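Local coordinates for protein type I modular polyketide synthase (Streptomyces albus subsp. albus, PDB 6IYT) that probably selects ethylmalonyl-coenzyme A and loads its acyl unit onto an acyl carrier protein during assembly of the polyketide salinomycin, at residues P206-A220 / E342-E354. Sequence-based numbering, arbitrary orientation.
Sequences PDAVVGHSQGEIAAA and EGSVPLYSTVNGE
Glu216 and Thr350 pass each other in opposite directions, and the glutamate accepts a hydrogen bond from the backbone N-H of the threonine: Thr350 N lies 3.0 Å from Glu216 OE1, on its syn side but 31° out of the carboxylate plane. Glu216 OE2 turns instead to Tyr365 and Asn369 of helix 363-371, so both oxygens are bonded and the buried group is fixed in rotation. With OG1 lodged between its backbone N and carbonyl carbon (chi1 57°), Thr350 directs the hydroxyl onto Gly211 O (2.8 Å), while CG2 meets Val210 CG1 (3.6 Å). A water joins Thr350 OG1 to Ser213 N.

Further along, Val209 N donates to Pro346 O (3.0 Å) and Val209 O accepts from Tyr348 N (2.9 Å), a single parallel bridge on the edge of strand 208-211 whose other edge pairs with strand 120-125. Leu347 CD1 packs on Val209 CG2 at 3.5 Å while CD2 reaches Ala219 and Ala220 of the helix. On the other face, Tyr348 CB meets Val210 CG2, and its ring lies obliquely by Ala208 CB.

Ser213, bonded to His320, sits in a strand-turn-helix consistent with the nucleophile elbow of acyltransferases. Thr350 thus ties both flanks of the turn, Gly211 and Glu216, directly, probably steadying the presumed nucleophile from its second shell.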
# COMPACT_ATOMS: atom_id res chain seq x y z
N PRO A 206 -8.56 -8.67 -2.21
CA PRO A 206 -9.19 -8.25 -0.94
C PRO A 206 -10.52 -8.92 -0.69
O PRO A 206 -11.27 -9.18 -1.65
CB PRO A 206 -9.41 -6.75 -1.15
CG PRO A 206 -9.51 -6.59 -2.60
CD PRO A 206 -8.50 -7.57 -3.16
N ASP A 207 -10.73 -9.35 0.55
CA ASP A 207 -12.06 -9.72 1.06
C ASP A 207 -12.77 -8.49 1.60
O ASP A 207 -14.01 -8.50 1.83
CB ASP A 207 -11.93 -10.78 2.18
CG ASP A 207 -11.26 -12.07 1.70
OD1 ASP A 207 -11.70 -12.60 0.66
OD2 ASP A 207 -10.26 -12.53 2.33
N ALA A 208 -12.00 -7.45 1.86
CA ALA A 208 -12.50 -6.16 2.29
C ALA A 208 -11.46 -5.11 1.93
O ALA A 208 -10.29 -5.46 1.72
CB ALA A 208 -12.75 -6.14 3.77
N VAL A 209 -11.83 -3.84 2.02
CA VAL A 209 -10.87 -2.75 1.81
C VAL A 209 -10.99 -1.72 2.91
O VAL A 209 -12.03 -1.64 3.56
CB VAL A 209 -11.08 -2.04 0.47
CG1 VAL A 209 -10.87 -2.99 -0.70
CG2 VAL A 209 -12.46 -1.38 0.42
N VAL A 210 -9.87 -1.06 3.23
CA VAL A 210 -9.84 0.05 4.20
C VAL A 210 -8.93 1.12 3.68
O VAL A 210 -7.83 0.84 3.17
CB VAL A 210 -9.34 -0.38 5.58
CG1 VAL A 210 -9.51 0.74 6.58
CG2 VAL A 210 -10.08 -1.60 6.05
N GLY A 211 -9.39 2.35 3.75
CA GLY A 211 -8.60 3.49 3.30
C GLY A 211 -8.36 4.49 4.43
O GLY A 211 -9.12 4.56 5.42
N HIS A 212 -7.39 5.35 4.22
CA HIS A 212 -7.02 6.38 5.20
C HIS A 212 -7.12 7.74 4.50
O HIS A 212 -6.47 7.95 3.47
CB HIS A 212 -5.60 6.12 5.69
CG HIS A 212 -5.19 6.96 6.83
ND1 HIS A 212 -4.87 6.43 8.07
CD2 HIS A 212 -5.11 8.30 6.96
CE1 HIS A 212 -4.48 7.42 8.87
NE2 HIS A 212 -4.59 8.55 8.21
N SER A 213 -8.04 8.60 4.96
CA SER A 213 -8.20 9.92 4.34
C SER A 213 -8.52 9.75 2.83
O SER A 213 -9.35 8.97 2.49
CB SER A 213 -6.93 10.74 4.56
OG SER A 213 -7.14 12.11 4.25
N GLN A 214 -7.73 10.40 1.95
CA GLN A 214 -7.91 10.30 0.50
C GLN A 214 -7.79 8.86 0.00
O GLN A 214 -8.35 8.50 -1.06
CB GLN A 214 -6.86 11.19 -0.23
CG GLN A 214 -5.45 10.70 -0.03
CD GLN A 214 -4.38 11.65 -0.50
OE1 GLN A 214 -3.80 11.47 -1.59
NE2 GLN A 214 -4.02 12.60 0.35
N GLY A 215 -7.12 8.01 0.78
CA GLY A 215 -7.00 6.60 0.44
C GLY A 215 -8.34 5.91 0.28
O GLY A 215 -8.44 4.83 -0.33
N GLU A 216 -9.34 6.38 1.00
CA GLU A 216 -10.66 5.77 0.88
C GLU A 216 -11.20 5.90 -0.54
O GLU A 216 -12.07 5.14 -0.93
CB GLU A 216 -11.63 6.39 1.89
CG GLU A 216 -11.40 5.91 3.32
CD GLU A 216 -12.64 6.03 4.21
OE1 GLU A 216 -12.84 5.13 5.06
OE2 GLU A 216 -13.47 6.95 4.00
N ILE A 217 -10.77 6.92 -1.27
CA ILE A 217 -11.22 7.07 -2.68
C ILE A 217 -10.64 5.93 -3.56
O ILE A 217 -11.37 5.26 -4.33
CB ILE A 217 -10.81 8.42 -3.26
CG1 ILE A 217 -11.36 9.57 -2.41
CG2 ILE A 217 -11.28 8.53 -4.69
CD1 ILE A 217 -10.69 10.91 -2.67
N ALA A 218 -9.37 5.61 -3.35
CA ALA A 218 -8.76 4.42 -4.00
C ALA A 218 -9.42 3.10 -3.54
O ALA A 218 -9.71 2.23 -4.36
CB ALA A 218 -7.27 4.37 -3.77
N ALA A 219 -9.71 3.00 -2.26
CA ALA A 219 -10.38 1.82 -1.72
C ALA A 219 -11.75 1.60 -2.38
O ALA A 219 -12.11 0.46 -2.76
CB ALA A 219 -10.53 1.97 -0.24
N ALA A 220 -12.51 2.69 -2.53
CA ALA A 220 -13.83 2.64 -3.18
C ALA A 220 -13.72 2.25 -4.65
O ALA A 220 -14.60 1.56 -5.18
CB ALA A 220 -14.52 3.98 -3.05
N GLU A 342 -23.39 -0.39 -4.09
CA GLU A 342 -22.92 -1.51 -3.29
C GLU A 342 -21.80 -2.23 -4.05
O GLU A 342 -21.88 -2.41 -5.29
CB GLU A 342 -24.12 -2.46 -2.88
CG GLU A 342 -25.20 -1.76 -2.03
CD GLU A 342 -26.29 -2.68 -1.40
OE1 GLU A 342 -27.28 -2.14 -0.88
OE2 GLU A 342 -26.11 -3.89 -1.30
N GLY A 343 -20.64 -2.37 -3.38
CA GLY A 343 -19.40 -2.84 -4.04
C GLY A 343 -19.26 -4.37 -3.99
O GLY A 343 -20.18 -5.07 -3.52
N SER A 344 -18.11 -4.87 -4.47
CA SER A 344 -17.80 -6.32 -4.55
C SER A 344 -17.54 -6.88 -3.19
O SER A 344 -17.66 -8.10 -2.95
CB SER A 344 -16.51 -6.50 -5.40
OG SER A 344 -16.83 -6.62 -6.76
N VAL A 345 -17.05 -6.01 -2.33
CA VAL A 345 -16.38 -6.36 -1.14
C VAL A 345 -16.63 -5.17 -0.20
O VAL A 345 -16.74 -4.03 -0.66
CB VAL A 345 -14.92 -6.55 -1.54
CG1 VAL A 345 -14.00 -5.56 -0.94
CG2 VAL A 345 -14.52 -7.98 -1.44
N PRO A 346 -16.86 -5.43 1.10
CA PRO A 346 -17.15 -4.28 1.99
C PRO A 346 -16.00 -3.30 2.13
O PRO A 346 -14.82 -3.72 2.12
CB PRO A 346 -17.44 -4.94 3.36
CG PRO A 346 -17.66 -6.37 3.08
CD PRO A 346 -16.97 -6.72 1.80
N LEU A 347 -16.34 -2.08 2.57
CA LEU A 347 -15.36 -1.03 2.89
C LEU A 347 -15.49 -0.68 4.36
O LEU A 347 -16.59 -0.39 4.82
CB LEU A 347 -15.59 0.21 2.01
CG LEU A 347 -14.70 1.45 2.13
CD1 LEU A 347 -13.35 1.11 2.72
CD2 LEU A 347 -14.50 2.12 0.77
N TYR A 348 -14.41 -0.90 5.12
CA TYR A 348 -14.41 -0.60 6.55
C TYR A 348 -14.05 0.87 6.74
O TYR A 348 -12.90 1.26 6.64
CB TYR A 348 -13.41 -1.50 7.31
CG TYR A 348 -13.93 -2.87 7.68
CD1 TYR A 348 -14.25 -3.78 6.73
CD2 TYR A 348 -14.02 -3.26 9.00
CE1 TYR A 348 -14.75 -5.04 7.07
CE2 TYR A 348 -14.43 -4.52 9.35
CZ TYR A 348 -14.75 -5.43 8.37
OH TYR A 348 -15.14 -6.72 8.70
N SER A 349 -15.04 1.70 7.01
CA SER A 349 -14.84 3.14 7.03
C SER A 349 -13.98 3.54 8.21
O SER A 349 -14.27 3.15 9.35
CB SER A 349 -16.18 3.87 7.12
OG SER A 349 -15.97 5.25 7.23
N THR A 350 -12.98 4.38 7.94
CA THR A 350 -12.19 5.05 9.00
C THR A 350 -12.73 6.44 9.32
O THR A 350 -12.14 7.19 10.14
CB THR A 350 -10.75 5.15 8.59
OG1 THR A 350 -10.66 5.87 7.34
CG2 THR A 350 -10.17 3.78 8.43
N VAL A 351 -13.90 6.75 8.77
CA VAL A 351 -14.60 7.97 9.07
C VAL A 351 -15.63 7.74 10.16
O VAL A 351 -15.67 8.48 11.13
CB VAL A 351 -15.31 8.49 7.81
CG1 VAL A 351 -16.05 9.77 8.08
CG2 VAL A 351 -14.32 8.65 6.69
N ASN A 352 -16.44 6.69 10.04
CA ASN A 352 -17.53 6.46 11.01
C ASN A 352 -17.47 5.09 11.68
O ASN A 352 -18.32 4.76 12.49
CB ASN A 352 -18.89 6.69 10.38
CG ASN A 352 -19.16 5.79 9.20
OD1 ASN A 352 -18.63 4.69 9.10
ND2 ASN A 352 -19.94 6.29 8.25
N GLY A 353 -16.49 4.27 11.29
CA GLY A 353 -16.23 3.02 11.99
C GLY A 353 -17.27 1.95 11.66
O GLY A 353 -17.25 0.85 12.25
N GLU A 354 -17.99 2.17 10.58
CA GLU A 354 -18.99 1.20 10.12
C GLU A 354 -18.41 0.29 9.06
O GLU A 354 -17.47 0.66 8.35
CB GLU A 354 -20.19 1.92 9.53
CG GLU A 354 -20.81 2.94 10.46
CD GLU A 354 -21.97 2.40 11.25
OE1 GLU A 354 -22.90 3.18 11.54
OE2 GLU A 354 -21.91 1.22 11.67
O HOH W 1 -10.50 8.48 6.43